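Local coordinates for protein 5-carboxymethyl-2-hydroxymuconate delta-isomerase (Mycobacterium smegmatis, PDB 4PFZ) that probably acts as a metal-dependent isomerase or acylpyruvate-type hydrolase of the fumarylacetoacetate hydrolase family, at residues R146-K151 against M156-H161; P79-I84 against I203-E208. All coordinates share one frame; numbering follows the deposited sequence. Where two conformers were deposited one is given.

Contact 1 (R146-K151 against M156-H161)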
loop_
_atom_site.group_PDB
_atom_site.type_symbol
_atom_site.label_atom_id
_atom_site.label_comp_id
_atom_site.label_asym_id
_atom_site.label_seq_id
_atom_site.Cartn_x
_atom_site.Cartn_y
_atom_site.Cartn_z
ATOM N N ARG B 146 6.294 -5.220 17.660
ATOM C CA ARG B 146 7.468 -4.391 17.970
ATOM C C ARG B 146 8.803 -5.098 17.727
ATOM O O ARG B 146 9.790 -4.453 17.390
ATOM C CB ARG B 146 7.430 -3.907 19.426
ATOM C CG ARG B 146 6.196 -3.117 19.825
ATOM C CD ARG B 146 5.907 -1.966 18.868
ATOM N NE ARG B 146 7.061 -1.099 18.650
ATOM C CZ ARG B 146 7.366 -0.053 19.414
ATOM N NH1 ARG B 146 6.614 0.255 20.468
ATOM N NH2 ARG B 146 8.432 0.681 19.127
ATOM N N ASP B 147 8.846 -6.412 17.921
ATOM C CA ASP B 147 10.084 -7.154 17.695
ATOM C C ASP B 147 10.495 -7.097 16.221
ATOM O O ASP B 147 11.676 -6.913 15.891
ATOM C CB ASP B 147 9.936 -8.616 18.151
ATOM C CG ASP B 147 8.663 -9.283 17.616
ATOM O OD1 ASP B 147 7.687 -8.564 17.293
ATOM O OD2 ASP B 147 8.633 -10.532 17.538
ATOM N N GLN B 148 9.510 -7.254 15.344
ATOM C CA GLN B 148 9.742 -7.236 13.900
ATOM C C GLN B 148 10.156 -5.855 13.427
ATOM O O GLN B 148 10.948 -5.724 12.493
ATOM C CB GLN B 148 8.489 -7.694 13.149
ATOM C CG GLN B 148 8.083 -9.107 13.528
ATOM C CD GLN B 148 6.828 -9.584 12.832
ATOM O OE1 GLN B 148 6.226 -8.861 12.032
ATOM N NE2 GLN B 148 6.412 -10.809 13.151
ATOM N N GLN B 149 9.605 -4.827 14.070
ATOM C CA GLN B 149 10.006 -3.456 13.793
ATOM C C GLN B 149 11.507 -3.307 13.995
ATOM O O GLN B 149 12.215 -2.795 13.133
ATOM C CB GLN B 149 9.249 -2.476 14.695
ATOM C CG GLN B 149 8.313 -1.563 13.950
ATOM C CD GLN B 149 7.611 -0.573 14.866
ATOM O OE1 GLN B 149 6.823 -0.957 15.730
ATOM N NE2 GLN B 149 7.897 0.707 14.678
ATOM N N ARG B 150 11.999 -3.789 15.130
ATOM C CA ARG B 150 13.409 -3.622 15.465
ATOM C C ARG B 150 14.329 -4.457 14.570
ATOM O O ARG B 150 15.425 -4.021 14.213
ATOM C CB ARG B 150 13.648 -3.969 16.930
ATOM C CG ARG B 150 14.018 -2.761 17.781
ATOM C CD ARG B 150 14.278 -3.143 19.231
ATOM N NE ARG B 150 13.092 -2.957 20.063
ATOM C CZ ARG B 150 12.181 -3.898 20.291
ATOM N NH1 ARG B 150 11.132 -3.631 21.059
ATOM N NH2 ARG B 150 12.317 -5.103 19.748
ATOM N N LYS B 151 13.877 -5.656 14.212
ATOM C CA LYS B 151 14.660 -6.557 13.377
ATOM C C LYS B 151 14.781 -6.050 11.938
ATOM O O LYS B 151 15.848 -6.134 11.327
ATOM C CB LYS B 151 14.032 -7.953 13.376
ATOM C CG LYS B 151 14.665 -8.934 12.387
ATOM C CD LYS B 151 13.937 -10.281 12.411
ATOM C CE LYS B 151 14.410 -11.209 11.299
ATOM N NZ LYS B 151 15.810 -11.689 11.537
ATOM N N MET B 156 7.114 -1.835 7.913
ATOM C CA MET B 156 5.990 -2.340 7.135
ATOM C C MET B 156 5.539 -3.738 7.604
ATOM O O MET B 156 4.361 -3.925 7.880
ATOM C CB MET B 156 6.337 -2.380 5.637
ATOM C CG MET B 156 5.109 -2.539 4.727
ATOM S SD MET B 156 4.477 -4.235 4.620
ATOM C CE MET B 156 5.609 -4.923 3.427
ATOM N N ARG B 157 6.453 -4.707 7.672
ATOM C CA ARG B 157 6.061 -6.072 8.067
ATOM C C ARG B 157 5.395 -6.049 9.431
ATOM O O ARG B 157 4.302 -6.616 9.618
ATOM C CB ARG B 157 7.249 -7.043 8.096
ATOM C CG ARG B 157 6.843 -8.406 8.653
ATOM C CD ARG B 157 7.895 -9.487 8.411
ATOM N NE ARG B 157 9.105 -9.294 9.206
ATOM C CZ ARG B 157 9.493 -10.099 10.190
ATOM N NH1 ARG B 157 10.618 -9.846 10.850
ATOM N NH2 ARG B 157 8.758 -11.153 10.518
ATOM N N ALA B 158 6.041 -5.371 10.369
ATOM C CA ALA B 158 5.545 -5.298 11.743
ATOM C C ALA B 158 4.112 -4.777 11.815
ATOM O O ALA B 158 3.371 -5.135 12.735
ATOM C CB ALA B 158 6.440 -4.431 12.566
ATOM N N LYS B 159 3.735 -3.911 10.875
ATOM C CA LYS B 159 2.444 -3.257 10.937
ATOM C C LYS B 159 1.515 -3.741 9.839
ATOM O O LYS B 159 0.406 -3.217 9.693
ATOM C CB LYS B 159 2.623 -1.740 10.844
ATOM C CG LYS B 159 3.420 -1.134 11.991
ATOM C CD LYS B 159 3.812 0.287 11.667
ATOM C CE LYS B 159 4.455 1.012 12.835
ATOM N NZ LYS B 159 3.479 1.299 13.919
ATOM N N GLY B 160 1.957 -4.760 9.100
ATOM C CA GLY B 160 1.271 -5.156 7.881
ATOM C C GLY B 160 0.542 -6.486 7.889
ATOM O O GLY B 160 -0.010 -6.897 6.865
ATOM N N HIS B 161 0.522 -7.161 9.035
ATOM C CA HIS B 161 -0.137 -8.469 9.097
ATOM C C HIS B 161 -1.636 -8.335 8.869
ATOM O O HIS B 161 -2.202 -7.275 9.090
ATOM C CB HIS B 161 0.135 -9.137 10.445
ATOM C CG HIS B 161 1.577 -9.449 10.672
ATOM N ND1 HIS B 161 2.138 -10.653 10.305
ATOM C CD2 HIS B 161 2.578 -8.714 11.207
ATOM C CE1 HIS B 161 3.425 -10.648 10.606
ATOM N NE2 HIS B 161 3.716 -9.484 11.160
HETATM O O HOH W 1 5.183 0.856 16.569
#

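Contact 2 (P79-I84 against I203-E208)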
loop_
_atom_site.group_PDB
_atom_site.type_symbol
_atom_site.label_atom_id
_atom_site.label_comp_id
_atom_site.label_asym_id
_atom_site.label_seq_id
_atom_site.Cartn_x
_atom_site.Cartn_y
_atom_site.Cartn_z
ATOM N N PRO B 79 8.733 21.110 14.895
ATOM C CA PRO B 79 8.984 19.669 14.919
ATOM C C PRO B 79 9.710 19.270 13.647
ATOM O O PRO B 79 9.613 19.993 12.654
ATOM C CB PRO B 79 7.581 19.062 14.975
ATOM C CG PRO B 79 6.710 20.089 14.311
ATOM C CD PRO B 79 7.307 21.424 14.680
ATOM N N GLU B 80 10.430 18.155 13.673
ATOM C CA GLU B 80 11.044 17.649 12.458
ATOM C C GLU B 80 9.938 17.290 11.470
ATOM O O GLU B 80 8.765 17.235 11.846
ATOM C CB GLU B 80 11.928 16.438 12.758
ATOM N N ASP B 81 10.306 17.060 10.213
ATOM C CA ASP B 81 9.341 16.664 9.193
ATOM C C ASP B 81 8.664 15.343 9.553
ATOM O O ASP B 81 9.241 14.523 10.262
ATOM C CB ASP B 81 10.021 16.546 7.824
ATOM C CG ASP B 81 10.229 17.894 7.169
ATOM O OD1 ASP B 81 9.432 18.813 7.461
ATOM O OD2 ASP B 81 11.181 18.037 6.367
ATOM N N PRO B 82 7.434 15.138 9.062
ATOM C CA PRO B 82 6.746 13.872 9.304
ATOM C C PRO B 82 7.437 12.705 8.610
ATOM O O PRO B 82 7.982 12.863 7.512
ATOM C CB PRO B 82 5.357 14.102 8.699
ATOM C CG PRO B 82 5.216 15.559 8.556
ATOM C CD PRO B 82 6.598 16.067 8.288
ATOM N N VAL B 83 7.415 11.548 9.261
ATOM C CA VAL B 83 7.836 10.308 8.634
ATOM C C VAL B 83 6.575 9.497 8.351
ATOM O O VAL B 83 5.861 9.092 9.275
ATOM C CB VAL B 83 8.821 9.507 9.524
ATOM C CG1 VAL B 83 9.112 8.138 8.910
ATOM C CG2 VAL B 83 10.110 10.284 9.716
ATOM N N ILE B 84 6.271 9.292 7.077
ATOM C CA ILE B 84 5.068 8.542 6.729
ATOM C C ILE B 84 5.421 7.150 6.203
ATOM O O ILE B 84 6.540 6.912 5.747
ATOM C CB ILE B 84 4.194 9.304 5.698
ATOM C CG1 ILE B 84 4.989 9.627 4.436
ATOM C CG2 ILE B 84 3.612 10.581 6.327
ATOM C CD1 ILE B 84 4.142 10.156 3.292
ATOM N N ILE B 203 -3.713 17.997 11.096
ATOM C CA ILE B 203 -4.409 17.283 10.028
ATOM C C ILE B 203 -4.050 17.822 8.649
ATOM O O ILE B 203 -3.794 17.057 7.701
ATOM C CB ILE B 203 -5.932 17.360 10.229
ATOM C CG1 ILE B 203 -6.322 16.653 11.525
ATOM C CG2 ILE B 203 -6.668 16.765 9.048
ATOM C CD1 ILE B 203 -5.711 15.286 11.669
ATOM N N GLY B 204 -4.023 19.145 8.530
ATOM C CA GLY B 204 -3.719 19.773 7.261
ATOM C C GLY B 204 -2.285 19.568 6.830
ATOM O O GLY B 204 -2.022 19.363 5.641
ATOM N N ARG B 205 -1.361 19.614 7.788
ATOM C CA ARG B 205 0.054 19.385 7.503
ATOM C C ARG B 205 0.269 17.963 7.017
ATOM O O ARG B 205 1.030 17.727 6.083
ATOM C CB ARG B 205 0.916 19.645 8.740
ATOM C CG ARG B 205 2.393 19.267 8.571
ATOM C CD ARG B 205 3.011 19.973 7.366
ATOM N NE ARG B 205 4.470 19.923 7.380
ATOM C CZ ARG B 205 5.234 20.118 6.308
ATOM N NH1 ARG B 205 4.677 20.362 5.127
ATOM N NH2 ARG B 205 6.556 20.058 6.414
ATOM N N LEU B 206 -0.413 17.011 7.643
ATOM C CA LEU B 206 -0.269 15.614 7.243
ATOM C C LEU B 206 -0.794 15.381 5.830
ATOM O O LEU B 206 -0.171 14.669 5.044
ATOM C CB LEU B 206 -0.987 14.687 8.234
ATOM C CG LEU B 206 -0.291 14.507 9.586
ATOM C CD1 LEU B 206 -1.124 13.638 10.530
ATOM C CD2 LEU B 206 1.104 13.916 9.413
ATOM N N VAL B 207 -1.940 15.975 5.511
ATOM C CA VAL B 207 -2.523 15.847 4.178
ATOM C C VAL B 207 -1.654 16.566 3.148
ATOM O O VAL B 207 -1.471 16.088 2.029
ATOM C CB VAL B 207 -3.964 16.408 4.133
ATOM C CG1 VAL B 207 -4.504 16.382 2.715
ATOM C CG2 VAL B 207 -4.861 15.586 5.047
ATOM N N GLU B 208 -1.125 17.720 3.532
ATOM C CA GLU B 208 -0.173 18.431 2.679
ATOM C C GLU B 208 1.092 17.602 2.405
ATOM O O GLU B 208 1.523 17.478 1.263
ATOM C CB GLU B 208 0.206 19.761 3.313
ATOM C CG GLU B 208 1.232 20.550 2.521
ATOM C CD GLU B 208 1.662 21.798 3.256
ATOM O OE1 GLU B 208 1.132 22.883 2.929
ATOM O OE2 GLU B 208 2.514 21.689 4.168
#

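Contact 1 (R146-K151 against M156-H161)
Q148 and H161 make the hydrogen bond that joins segments 146-151 and 156-161. H161 NE2 donates to Q148 OE1 over 2.7 Å with an N-H...O angle of 175°. The oxygen lies in the imidazole plane and offers a lone pair, being approached in the amide plane.

Stacking meets the same amide from a second direction. In the conformer described here (a second was deposited) the R157 guanidinium stacks on it, the planes 12° apart, with Q148 CD 3.4 Å from R157 NH2. With CG anti to the backbone N (chi1 174°) and a bend at chi3, R157 reaches the amide, while its NE is paired with D152. In this same conformer the aliphatic K151 CD lies at the guanidinium edge, by R157 NH1.

Where the CA atoms of Q148 and A158 come within 5.1 Å, A158 CB packs against Q149 CG at 3.7 Å and rests against Q149 N.

A water links Q149 OE1, to which it donates at 2.6 Å, and K159 NZ, from which it accepts; the main partner of K159 NZ is D142.

The straight bond from H161, probably aided by the stack when R157 adopts this conformer, restricts rotation of the buried Q148 amide.

Contact 2 (P79-I84 against I203-E208)
The loop that leads into strand 84-87 runs past the N-terminal part of helix 203-213, and this contact joins the two through one ion pair and one apolar touch. The interface is small, 161 Å² summed over both sides, and the nearest CA atoms, those of P82 and L206, are 7.5 Å apart. Side chains therefore span the gap.

The polar half is carried by D81 and R205. R205 NH2 stands 3.3 Å from D81 OD1 in a salt bridge whose hydrogen bond is weak, with an N-H...O angle of 121°. D81 OD1 comes to the edge of the guanidinium near its plane, but the carboxylate is turned 64° against that plane, so the two groups do not form a flat, two-pronged pair. With CG anti to the backbone N (chi1 173°) and a bend at chi2, the R205 chain reaches across the gap to D81 on the loop. Its other terminal nitrogen stays with the helix: R205 NH1 bonds E208 OE2 at 2.7 Å, on the anti side of that carboxylate. D81 is shared as well, its OD2 forming a salt bridge with K151 of the second subunit. D81 and E208 probably balance the R205 charge.

The apolar half lies farther into the fold. P82 CB meets L206 CD2 at 4.3 Å, a light van der Waals contact. W209, one turn on from R205, adds to the packing by touching D81, P82 and I84.

D81, R205 and E208 thus form a salt-bridge network at the margin of an aliphatic contact, tying the loop before strand 84-87 to helix 203-213 in the fumarylacetoacetate hydrolase-type domain, next to the second subunit.

From the N terminus, the chain first enters contact 2 through loop 79-84, then passes along strands 108-118 and 134-145 to helix 146-152. There contact 1 closes a tight local loop, four residues lying between its segments, and joins the consecutive helices 146-152 and 156-159. Further strands lead to helix 203-213, where contact 2 closes a loop of 118 intervening residues and ties that helix to the loop before strand 84-87. Contact 1 is nested inside this long loop. Within the chain their centres lie 22 Å apart and their nearest atoms about 9 Å. The dimer brings them together: D81 of contact 2 pairs with K151 of the second subunit, the residue that in this chain belongs to contact 1.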